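Local atomic coordinates of ESSB (Geobacillus thermodenitrificans, PDB entry 2YNQ), a protein that is an integral membrane component of the type VII secretion system and whose helical extracellular domain forms this chain. Residues 39-44 with 69-74; 50-55 with 79-84; 64-69 with 99-104; 91-96 with 107-112. One frame throughout, in Å; residues are numbered along the deposited sequence. Where two conformers were deposited one is given.

Interaction 1: 39-44 with 69-74; sequences MPYVIQ and ITLKTD
Y41 crosses from the first turn of helix 41-53 to the backbone of L71 and T73, and its side chain can be followed outward from the helix. CB already points toward 69-74, and CG lies anti to the backbone N (chi1 178°), which carries the ring away from its own helix. Along one side of the ring, CE2 packs on the methyl CD2 of L71 at 3.7 Å, the two side chains passing at a slant. On the other side CE1 lies 3.3 Å from T73 O, and the carbonyl oxygens of L71 and T73 both sit at the ring's edge, near its plane. At the tip, OH donates to T73 O at 2.6 Å, approaching 24° off the carbonyl plane; OH also lies 3.0 Å from L71 O. The acceptor closes a type I beta turn from T70 to T73, braced by side-chain bonds of its own, a worked example of a turn whose carbonyl serves a distant helix: T70 OG1 accepts from K72 N at 2.9 Å as an ST turn, and T70 N gives its hydrogen to T73 OG1 at 2.7 Å. A phenylalanine in place of Y41 would probably keep the packing on L71 but leave T73 O without its hydroxyl donor. M78 of helix 75-85 touches the side chains of both Y41 and T73, while V42 CA rests 4.2 Å from L71 CD2.

Interaction 2: 50-55 with 79-84; sequences SYVMTE and LYWIYI
The indole of W81 has a neighbour on each face. On one, the methyl CG2 of V52 sits 3.5 Å from the centroid of the five-membered ring, 21° off its normal, a CH-pi contact. The opposite face is met over its centre by CE2 of Y80, from the same helix, whose ring in turn has W81 CG at its edge. CG of E55 approaches W81 CZ3 from an oblique direction at 4.1 Å. A second ring, that of Y51, has I82 O over one face, displaced toward the rim, and lays its CD2 3.7 Å from I82 CA; the side chains of Y51 and I82 cross at about a right angle.

V52 presses close, with CG2 only 3.3 Å from W81 CD2, and its chi1 of 113° lies well away from a staggered position, so some strain may be the price of the fit. The case shows how a non-helical residue can serve a helical interface: E55 comes after helix 41-53, and its chain bends at chi2 (71°) to set the carboxylate against I84 CG2, 3.6 Å from OE2.

Near the centre of the domain, 50-55 and 79-84 thus meet mainly through apolar contact, with no hydrogen bond between them. The polar ends look elsewhere: W81 NE1 to S66 O, and E55 OE2 to Y107 OH and K111 NZ of helix 102-118. With the lysine so near, the buried carboxylate is likely to remain charged.

Interaction 3: 64-69 with 99-104; sequences TVSNNI and IEDRDL. With NA (sodium ion), chain O.
T64 and D103 meet at about a right angle, the methyl CG2 of T64 lying 3.8 Å from CG of D103. The methyl side is apolar, while T64 O and D103 OD2, both acceptors, lie 3.3 Å apart without a bond; the threonine hydroxyl is turned to E60 O. D103 OD1 takes NH1 of R102 at 2.8 Å in a salt bridge, in the guanidinium plane but 31° out of the carboxylate plane. Were D103 replaced by an alanine, R102 NH1 would probably lose this partner and a gap would open beside the T64 methyl.

S66 OG donates at 3.0 Å to the syn lone pair of D101 OD2, an oxygen that Y77 OH also reaches. D101 is the N-cap of helix 102-118; a chi1 of -173° turns its carboxylate so that OD1 receives a weak capping bond from L104 N. One carboxylate therefore both begins a helix and holds the loop after helix 59-64, a cap doing double duty. Nearby, L104 CD2 packs on V65 CB at 3.9 Å. The same loop binds a sodium ion through V65 O at 2.4 Å and N67 OD1 at 2.6 Å, with R62 O and three waters completing the site.

Interaction 4: 91-96 with 107-112; sequences EALELA and YALLKY
A92 and A108, which touch across this helix pair, each offer their carbonyl to one of the two shortest polar bonds in the segments: A96 N donates to A92 O at 2.8 Å, and Y112 N to A108 O at the same 2.8 Å. Both are ordinary alpha-helical bonds, and no hydrogen bond passes between the segments. What does pass between them is carbon packing, a textbook instance of small residues letting two helices come near. The methyl of A108 is set directly against the opposing backbone, its CB 3.7 Å from L93 CA and 4.1 Å from A92 C.

L93 supplies most of the remaining grip. Its chi1 of 176° swings the isobutyl group away from its own N, and the group extends toward the partner helix and splits over two neighbours. The branch CD1 lies 3.9 Å from L109 CG; CD2 also reaches L109, and touches CD2 of the Y112 ring at a looser 4.4 Å, coming at it obliquely.

The two segments run antiparallel, their axes 160° apart and 8.7 Å from each other at closest approach. Joined by the short connection at 100-101, helices 89-99 and 102-118 form a helical hairpin. On one flank stands helix 75-85, whose I84 touches A92 and whose Y80 touches Y107. On another, helix 124-152 lays I138 against L109 and L110 and I134 against Y112, while L57 of the second subunit packs on L110.

The four contacts follow one another across the domain, neighbouring centres 11 to 12 Å apart and the outermost, interactions 1 and 4, about 20 Å. Interactions 1 and 2 share helix 41-53, the segments of interactions 1 and 3 overlap at I69, and interactions 3 and 4 share helix 102-118. Along the chain, interactions 1, 2 and 3 interleave, as do 3 and 4, whereas 1 and 2 each close before 4 opens. Interaction 2 is the central junction: W81 and Y80 hydrogen-bond toward interaction 3, and E55 toward interaction 4. The loop between helices 59-64 and 75-85, used by interactions 1 and 3, reaches helices 41-53, 75-85 and 102-118, connecting helices distant in the chain.

Interaction 1: 39-44 with 69-74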
# COMPACT_ATOMS: atom_id res chain seq x y z
N MET D 39 -18.16 -14.05 -11.75
CA MET D 39 -18.56 -14.41 -10.40
C MET D 39 -19.94 -13.86 -10.05
O MET D 39 -20.30 -12.77 -10.49
CB MET D 39 -17.53 -13.88 -9.42
CG MET D 39 -16.31 -14.74 -9.31
SD MET D 39 -15.02 -13.94 -8.35
CE MET D 39 -13.69 -15.11 -8.59
N PRO D 40 -20.72 -14.60 -9.25
CA PRO D 40 -21.91 -13.98 -8.70
C PRO D 40 -21.54 -12.76 -7.86
O PRO D 40 -20.45 -12.69 -7.25
CB PRO D 40 -22.48 -15.08 -7.81
CG PRO D 40 -21.96 -16.34 -8.43
CD PRO D 40 -20.58 -15.99 -8.82
N TYR D 41 -22.45 -11.80 -7.83
CA TYR D 41 -22.23 -10.52 -7.18
C TYR D 41 -21.78 -10.66 -5.71
O TYR D 41 -20.84 -9.99 -5.28
CB TYR D 41 -23.50 -9.67 -7.35
CG TYR D 41 -23.47 -8.32 -6.68
CD1 TYR D 41 -22.67 -7.28 -7.18
CD2 TYR D 41 -24.24 -8.07 -5.54
CE1 TYR D 41 -22.65 -6.04 -6.56
CE2 TYR D 41 -24.21 -6.83 -4.93
CZ TYR D 41 -23.42 -5.83 -5.44
OH TYR D 41 -23.40 -4.60 -4.82
N VAL D 42 -22.38 -11.57 -4.96
CA VAL D 42 -21.94 -11.79 -3.58
C VAL D 42 -20.49 -12.28 -3.53
O VAL D 42 -19.76 -11.96 -2.59
CB VAL D 42 -22.92 -12.74 -2.80
CG1 VAL D 42 -22.97 -14.15 -3.42
CG2 VAL D 42 -22.57 -12.80 -1.30
N ILE D 43 -20.06 -13.05 -4.53
CA ILE D 43 -18.70 -13.58 -4.54
C ILE D 43 -17.72 -12.47 -4.96
O ILE D 43 -16.66 -12.30 -4.35
CB ILE D 43 -18.57 -14.86 -5.43
CG1 ILE D 43 -19.57 -15.96 -5.00
CG2 ILE D 43 -17.13 -15.35 -5.48
CD1 ILE D 43 -19.49 -16.45 -3.55
N GLN D 44 -18.08 -11.69 -5.97
CA GLN D 44 -17.34 -10.47 -6.26
C GLN D 44 -17.16 -9.62 -4.99
O GLN D 44 -16.07 -9.08 -4.76
CB GLN D 44 -18.03 -9.66 -7.36
CG GLN D 44 -18.01 -10.31 -8.74
CD GLN D 44 -18.87 -9.54 -9.72
OE1 GLN D 44 -19.85 -8.90 -9.33
NE2 GLN D 44 -18.53 -9.60 -11.01
N ILE D 69 -16.57 -0.97 0.24
CA ILE D 69 -17.27 -2.02 -0.53
C ILE D 69 -18.45 -2.57 0.26
O ILE D 69 -18.29 -3.02 1.39
CB ILE D 69 -16.32 -3.20 -0.90
CG1 ILE D 69 -15.01 -2.71 -1.54
CG2 ILE D 69 -17.05 -4.23 -1.77
CD1 ILE D 69 -15.00 -2.71 -3.04
N THR D 70 -19.64 -2.53 -0.34
CA THR D 70 -20.86 -3.02 0.31
C THR D 70 -21.68 -3.80 -0.70
O THR D 70 -21.34 -3.82 -1.90
CB THR D 70 -21.75 -1.87 0.82
OG1 THR D 70 -22.41 -1.27 -0.30
CG2 THR D 70 -20.95 -0.82 1.56
N LEU D 71 -22.76 -4.42 -0.25
CA LEU D 71 -23.64 -5.12 -1.18
C LEU D 71 -24.57 -4.18 -1.93
O LEU D 71 -25.49 -4.62 -2.62
CB LEU D 71 -24.39 -6.29 -0.52
CG LEU D 71 -23.44 -7.48 -0.36
CD1 LEU D 71 -23.88 -8.40 0.76
CD2 LEU D 71 -23.23 -8.26 -1.66
N LYS D 72 -24.30 -2.88 -1.81
CA LYS D 72 -24.89 -1.88 -2.70
C LYS D 72 -23.89 -1.30 -3.72
O LYS D 72 -24.30 -0.64 -4.68
CB LYS D 72 -25.53 -0.77 -1.86
CG LYS D 72 -26.84 -1.21 -1.24
CD LYS D 72 -27.26 -0.28 -0.10
CE LYS D 72 -28.27 -0.96 0.83
NZ LYS D 72 -28.29 -0.31 2.18
N THR D 73 -22.60 -1.55 -3.52
CA THR D 73 -21.53 -1.05 -4.39
C THR D 73 -21.63 -1.63 -5.82
O THR D 73 -21.89 -2.83 -6.02
CB THR D 73 -20.14 -1.36 -3.77
OG1 THR D 73 -20.07 -0.85 -2.43
CG2 THR D 73 -19.00 -0.79 -4.61
N ASP D 74 -21.45 -0.77 -6.81
CA ASP D 74 -21.51 -1.18 -8.21
C ASP D 74 -20.39 -2.18 -8.58
O ASP D 74 -19.25 -2.06 -8.12
CB ASP D 74 -21.41 0.06 -9.10
CG ASP D 74 -21.69 -0.24 -10.55
OD1 ASP D 74 -20.78 -0.75 -11.27
OD2 ASP D 74 -22.84 0.03 -10.97

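Interaction 2: 50-55 with 79-84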
# COMPACT_ATOMS: atom_id res chain seq x y z
N SER D 50 -12.03 -8.65 0.28
CA SER D 50 -10.82 -9.27 0.78
C SER D 50 -9.59 -8.54 0.24
O SER D 50 -8.65 -8.28 1.00
CB SER D 50 -10.78 -10.76 0.45
OG SER D 50 -11.83 -11.43 1.12
N TYR D 51 -9.59 -8.17 -1.04
CA TYR D 51 -8.47 -7.41 -1.57
C TYR D 51 -8.38 -6.05 -0.94
O TYR D 51 -7.30 -5.62 -0.51
CB TYR D 51 -8.55 -7.28 -3.10
CG TYR D 51 -8.07 -8.50 -3.84
CD1 TYR D 51 -6.75 -8.95 -3.72
CD2 TYR D 51 -8.94 -9.21 -4.66
CE1 TYR D 51 -6.30 -10.08 -4.44
CE2 TYR D 51 -8.51 -10.32 -5.37
CZ TYR D 51 -7.20 -10.76 -5.26
OH TYR D 51 -6.82 -11.86 -5.98
N VAL D 52 -9.51 -5.36 -0.86
CA VAL D 52 -9.48 -4.00 -0.36
C VAL D 52 -9.04 -3.96 1.10
O VAL D 52 -8.36 -3.02 1.51
CB VAL D 52 -10.82 -3.23 -0.64
CG1 VAL D 52 -11.57 -2.91 0.64
CG2 VAL D 52 -10.52 -1.92 -1.32
N MET D 53 -9.40 -4.99 1.87
CA MET D 53 -9.06 -5.01 3.29
C MET D 53 -7.57 -5.24 3.49
O MET D 53 -7.01 -4.88 4.55
CB MET D 53 -9.84 -6.10 4.04
CG MET D 53 -11.34 -5.84 4.18
SD MET D 53 -11.70 -4.46 5.29
CE MET D 53 -10.90 -5.05 6.78
N THR D 54 -6.93 -5.83 2.49
CA THR D 54 -5.52 -6.20 2.60
C THR D 54 -4.63 -5.34 1.69
O THR D 54 -3.46 -5.65 1.51
CB THR D 54 -5.33 -7.70 2.27
OG1 THR D 54 -5.82 -7.97 0.95
CG2 THR D 54 -6.08 -8.56 3.24
N GLU D 55 -5.19 -4.30 1.10
CA GLU D 55 -4.38 -3.37 0.30
C GLU D 55 -3.55 -2.48 1.23
O GLU D 55 -4.09 -1.87 2.16
CB GLU D 55 -5.29 -2.53 -0.62
CG GLU D 55 -4.57 -1.59 -1.55
CD GLU D 55 -3.83 -2.28 -2.69
OE1 GLU D 55 -3.97 -3.51 -2.87
OE2 GLU D 55 -3.07 -1.59 -3.41
N LEU D 79 -14.68 -4.81 -9.35
CA LEU D 79 -13.72 -5.25 -10.35
C LEU D 79 -12.44 -4.44 -10.28
O LEU D 79 -11.35 -5.01 -10.35
CB LEU D 79 -14.32 -5.20 -11.76
CG LEU D 79 -15.44 -6.22 -12.00
CD1 LEU D 79 -16.16 -6.01 -13.38
CD2 LEU D 79 -14.90 -7.65 -11.85
N TYR D 80 -12.57 -3.13 -10.10
CA TYR D 80 -11.40 -2.27 -9.92
C TYR D 80 -10.49 -2.82 -8.82
O TYR D 80 -9.30 -3.03 -9.05
CB TYR D 80 -11.82 -0.85 -9.57
CG TYR D 80 -10.64 0.01 -9.22
CD1 TYR D 80 -9.97 0.72 -10.21
CD2 TYR D 80 -10.17 0.12 -7.90
CE1 TYR D 80 -8.86 1.52 -9.90
CE2 TYR D 80 -9.07 0.92 -7.58
CZ TYR D 80 -8.42 1.61 -8.59
OH TYR D 80 -7.32 2.42 -8.33
N TRP D 81 -11.04 -3.04 -7.63
CA TRP D 81 -10.22 -3.46 -6.50
C TRP D 81 -9.67 -4.87 -6.66
O TRP D 81 -8.56 -5.16 -6.20
CB TRP D 81 -10.97 -3.28 -5.18
CG TRP D 81 -11.02 -1.81 -4.83
CD1 TRP D 81 -12.11 -0.99 -4.87
CD2 TRP D 81 -9.90 -0.98 -4.45
NE1 TRP D 81 -11.75 0.30 -4.53
CE2 TRP D 81 -10.40 0.32 -4.25
CE3 TRP D 81 -8.54 -1.23 -4.24
CZ2 TRP D 81 -9.57 1.39 -3.86
CZ3 TRP D 81 -7.71 -0.17 -3.86
CH2 TRP D 81 -8.24 1.12 -3.67
N ILE D 82 -10.42 -5.74 -7.33
CA ILE D 82 -9.95 -7.08 -7.57
C ILE D 82 -8.74 -7.03 -8.52
O ILE D 82 -7.73 -7.72 -8.29
CB ILE D 82 -11.07 -7.99 -8.13
CG1 ILE D 82 -12.15 -8.25 -7.07
CG2 ILE D 82 -10.47 -9.29 -8.67
CD1 ILE D 82 -13.49 -8.86 -7.60
N TYR D 83 -8.82 -6.20 -9.56
CA TYR D 83 -7.66 -6.08 -10.46
C TYR D 83 -6.48 -5.40 -9.82
O TYR D 83 -5.32 -5.77 -10.09
CB TYR D 83 -7.99 -5.33 -11.74
CG TYR D 83 -9.07 -5.93 -12.59
CD1 TYR D 83 -9.12 -7.31 -12.84
CD2 TYR D 83 -10.02 -5.11 -13.18
CE1 TYR D 83 -10.15 -7.84 -13.64
CE2 TYR D 83 -11.02 -5.62 -13.98
CZ TYR D 83 -11.08 -6.99 -14.20
OH TYR D 83 -12.10 -7.45 -15.02
N ILE D 84 -6.75 -4.38 -9.02
CA ILE D 84 -5.67 -3.79 -8.23
C ILE D 84 -5.05 -4.91 -7.41
O ILE D 84 -3.83 -5.07 -7.42
CB ILE D 84 -6.13 -2.67 -7.28
CG1 ILE D 84 -6.50 -1.40 -8.06
CG2 ILE D 84 -5.06 -2.41 -6.25
CD1 ILE D 84 -5.29 -0.62 -8.72

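Interaction 3: 64-69 with 99-104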
# COMPACT_ATOMS: atom_id res chain seq x y z
N THR D 64 -8.29 9.16 0.64
CA THR D 64 -8.32 9.66 -0.71
C THR D 64 -9.16 8.79 -1.64
O THR D 64 -9.91 9.33 -2.44
CB THR D 64 -6.88 9.77 -1.27
OG1 THR D 64 -6.06 10.48 -0.35
CG2 THR D 64 -6.85 10.47 -2.63
N VAL D 65 -9.02 7.46 -1.55
CA VAL D 65 -9.61 6.55 -2.54
C VAL D 65 -10.98 6.01 -2.15
O VAL D 65 -11.32 5.96 -0.97
CB VAL D 65 -8.68 5.36 -2.92
CG1 VAL D 65 -7.40 5.85 -3.56
CG2 VAL D 65 -8.39 4.45 -1.71
N SER D 66 -11.76 5.60 -3.15
CA SER D 66 -13.08 5.00 -2.92
C SER D 66 -12.90 3.52 -2.63
O SER D 66 -13.11 2.68 -3.52
CB SER D 66 -13.96 5.13 -4.17
OG SER D 66 -14.33 6.47 -4.43
N ASN D 67 -12.52 3.19 -1.40
CA ASN D 67 -12.24 1.82 -1.04
C ASN D 67 -13.34 1.20 -0.17
O ASN D 67 -13.15 0.14 0.41
CB ASN D 67 -10.91 1.75 -0.30
CG ASN D 67 -10.99 2.41 1.07
OD1 ASN D 67 -11.68 3.42 1.26
ND2 ASN D 67 -10.28 1.84 2.03
N ASN D 68 -14.49 1.84 -0.07
CA ASN D 68 -15.58 1.22 0.64
C ASN D 68 -16.33 0.24 -0.26
O ASN D 68 -16.67 0.59 -1.40
CB ASN D 68 -16.53 2.26 1.24
CG ASN D 68 -17.59 1.61 2.14
OD1 ASN D 68 -17.28 0.71 2.95
ND2 ASN D 68 -18.86 2.04 1.98
N ILE D 69 -16.57 -0.97 0.24
CA ILE D 69 -17.27 -2.02 -0.53
C ILE D 69 -18.45 -2.57 0.26
O ILE D 69 -18.29 -3.02 1.39
CB ILE D 69 -16.32 -3.20 -0.90
CG1 ILE D 69 -15.01 -2.71 -1.54
CG2 ILE D 69 -17.05 -4.23 -1.77
CD1 ILE D 69 -15.00 -2.71 -3.04
N ILE D 99 -15.25 4.51 -15.07
CA ILE D 99 -15.98 4.94 -13.89
C ILE D 99 -15.90 6.45 -13.74
O ILE D 99 -16.78 7.08 -13.16
CB ILE D 99 -15.37 4.30 -12.62
CG1 ILE D 99 -15.60 2.79 -12.62
CG2 ILE D 99 -15.97 4.87 -11.35
CD1 ILE D 99 -14.73 2.06 -11.58
N GLU D 100 -14.84 7.03 -14.28
CA GLU D 100 -14.55 8.46 -14.13
C GLU D 100 -14.37 8.85 -12.66
O GLU D 100 -14.87 9.87 -12.20
CB GLU D 100 -15.61 9.31 -14.82
CG GLU D 100 -15.79 8.97 -16.29
CD GLU D 100 -16.67 9.96 -17.02
OE1 GLU D 100 -17.91 9.87 -16.91
OE2 GLU D 100 -16.11 10.82 -17.71
N ASP D 101 -13.65 8.02 -11.92
CA ASP D 101 -13.34 8.30 -10.53
C ASP D 101 -11.88 8.76 -10.48
O ASP D 101 -10.96 7.96 -10.67
CB ASP D 101 -13.54 7.05 -9.68
CG ASP D 101 -13.40 7.31 -8.18
OD1 ASP D 101 -12.39 7.96 -7.76
OD2 ASP D 101 -14.31 6.86 -7.43
N ARG D 102 -11.68 10.06 -10.24
CA ARG D 102 -10.36 10.70 -10.36
C ARG D 102 -9.28 10.01 -9.52
O ARG D 102 -8.24 9.60 -10.05
CB ARG D 102 -10.44 12.18 -10.01
CG ARG D 102 -9.14 12.92 -10.18
CD ARG D 102 -8.82 13.76 -8.95
NE ARG D 102 -9.92 14.66 -8.64
CZ ARG D 102 -10.62 14.68 -7.51
NH1 ARG D 102 -10.35 13.86 -6.51
NH2 ARG D 102 -11.59 15.57 -7.38
N ASP D 103 -9.53 9.87 -8.23
CA ASP D 103 -8.54 9.32 -7.32
C ASP D 103 -8.26 7.85 -7.55
O ASP D 103 -7.18 7.37 -7.20
CB ASP D 103 -8.93 9.62 -5.88
CG ASP D 103 -9.13 11.12 -5.66
OD1 ASP D 103 -8.37 11.92 -6.25
OD2 ASP D 103 -10.06 11.49 -4.93
N LEU D 104 -9.21 7.15 -8.17
CA LEU D 104 -8.98 5.78 -8.53
C LEU D 104 -8.07 5.70 -9.76
O LEU D 104 -7.22 4.82 -9.84
CB LEU D 104 -10.30 5.00 -8.72
CG LEU D 104 -11.14 4.70 -7.46
CD1 LEU D 104 -12.23 3.68 -7.76
CD2 LEU D 104 -10.32 4.21 -6.28
NA NA O . -11.63 6.06 1.45
O HOH W 1 -14.36 5.39 0.53
O HOH W 2 -13.09 7.90 0.66
O HOH W 3 -12.74 6.09 3.66

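Interaction 4: 91-96 with 107-112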
# COMPACT_ATOMS: atom_id res chain seq x y z
N GLU D 91 -5.68 -3.08 -16.32
CA GLU D 91 -7.09 -3.38 -16.28
C GLU D 91 -7.81 -2.45 -15.29
O GLU D 91 -8.86 -1.89 -15.59
CB GLU D 91 -7.24 -4.86 -15.91
CG GLU D 91 -8.43 -5.55 -16.48
CD GLU D 91 -8.54 -5.46 -18.00
OE1 GLU D 91 -7.89 -6.26 -18.71
OE2 GLU D 91 -9.34 -4.63 -18.47
N ALA D 92 -7.22 -2.24 -14.12
CA ALA D 92 -7.79 -1.34 -13.11
C ALA D 92 -7.80 0.11 -13.60
O ALA D 92 -8.78 0.86 -13.38
CB ALA D 92 -7.05 -1.47 -11.80
N LEU D 93 -6.74 0.50 -14.30
CA LEU D 93 -6.66 1.84 -14.88
C LEU D 93 -7.79 2.10 -15.87
O LEU D 93 -8.42 3.15 -15.82
CB LEU D 93 -5.30 2.11 -15.51
CG LEU D 93 -5.08 3.44 -16.25
CD1 LEU D 93 -5.33 4.64 -15.35
CD2 LEU D 93 -3.67 3.51 -16.84
N GLU D 94 -8.06 1.17 -16.77
CA GLU D 94 -9.07 1.47 -17.78
C GLU D 94 -10.49 1.37 -17.19
O GLU D 94 -11.40 2.06 -17.66
CB GLU D 94 -8.85 0.64 -19.06
CG GLU D 94 -9.21 1.39 -20.38
CD GLU D 94 -8.40 2.68 -20.62
OE1 GLU D 94 -7.20 2.75 -20.27
OE2 GLU D 94 -8.98 3.63 -21.19
N LEU D 95 -10.68 0.56 -16.15
CA LEU D 95 -11.94 0.56 -15.39
C LEU D 95 -12.15 1.89 -14.67
O LEU D 95 -13.24 2.47 -14.73
CB LEU D 95 -11.93 -0.56 -14.38
CG LEU D 95 -13.21 -1.12 -13.77
CD1 LEU D 95 -14.41 -1.09 -14.72
CD2 LEU D 95 -12.92 -2.54 -13.41
N ALA D 96 -11.10 2.38 -14.02
CA ALA D 96 -11.16 3.65 -13.30
C ALA D 96 -11.57 4.76 -14.23
O ALA D 96 -12.38 5.63 -13.87
CB ALA D 96 -9.81 3.96 -12.66
N TYR D 107 -4.69 6.38 -8.40
CA TYR D 107 -4.15 5.23 -7.67
C TYR D 107 -3.67 4.12 -8.61
O TYR D 107 -2.61 3.52 -8.40
CB TYR D 107 -5.17 4.70 -6.68
CG TYR D 107 -4.57 3.69 -5.75
CD1 TYR D 107 -3.76 4.10 -4.69
CD2 TYR D 107 -4.81 2.33 -5.94
CE1 TYR D 107 -3.20 3.18 -3.83
CE2 TYR D 107 -4.26 1.39 -5.08
CZ TYR D 107 -3.46 1.82 -4.04
OH TYR D 107 -2.88 0.89 -3.21
N ALA D 108 -4.45 3.88 -9.66
CA ALA D 108 -4.09 2.89 -10.66
C ALA D 108 -2.84 3.31 -11.45
O ALA D 108 -1.97 2.48 -11.76
CB ALA D 108 -5.26 2.64 -11.58
N LEU D 109 -2.73 4.60 -11.73
CA LEU D 109 -1.54 5.16 -12.39
C LEU D 109 -0.29 4.91 -11.55
O LEU D 109 0.77 4.52 -12.07
CB LEU D 109 -1.72 6.65 -12.68
CG LEU D 109 -2.56 6.96 -13.92
CD1 LEU D 109 -3.02 8.42 -13.92
CD2 LEU D 109 -1.85 6.59 -15.26
N LEU D 110 -0.43 5.10 -10.23
CA LEU D 110 0.67 4.78 -9.30
C LEU D 110 1.08 3.31 -9.34
O LEU D 110 2.26 3.02 -9.40
CB LEU D 110 0.34 5.22 -7.88
CG LEU D 110 0.41 6.75 -7.69
CD1 LEU D 110 -0.23 7.12 -6.35
CD2 LEU D 110 1.85 7.33 -7.82
N LYS D 111 0.12 2.39 -9.32
CA LYS D 111 0.46 0.96 -9.42
C LYS D 111 1.08 0.65 -10.78
O LYS D 111 2.02 -0.14 -10.88
CB LYS D 111 -0.76 0.07 -9.16
CG LYS D 111 -1.26 0.06 -7.72
CD LYS D 111 -0.14 -0.27 -6.71
CE LYS D 111 -0.67 -0.71 -5.34
NZ LYS D 111 -1.14 -2.17 -5.34
N TYR D 112 0.59 1.31 -11.82
CA TYR D 112 1.13 1.09 -13.15
C TYR D 112 2.57 1.62 -13.23
O TYR D 112 3.42 1.01 -13.90
CB TYR D 112 0.22 1.75 -14.19
CG TYR D 112 0.65 1.58 -15.62
CD1 TYR D 112 1.04 0.34 -16.12
CD2 TYR D 112 0.66 2.66 -16.48
CE1 TYR D 112 1.43 0.19 -17.48
CE2 TYR D 112 1.04 2.53 -17.82
CZ TYR D 112 1.43 1.30 -18.31
OH TYR D 112 1.82 1.21 -19.64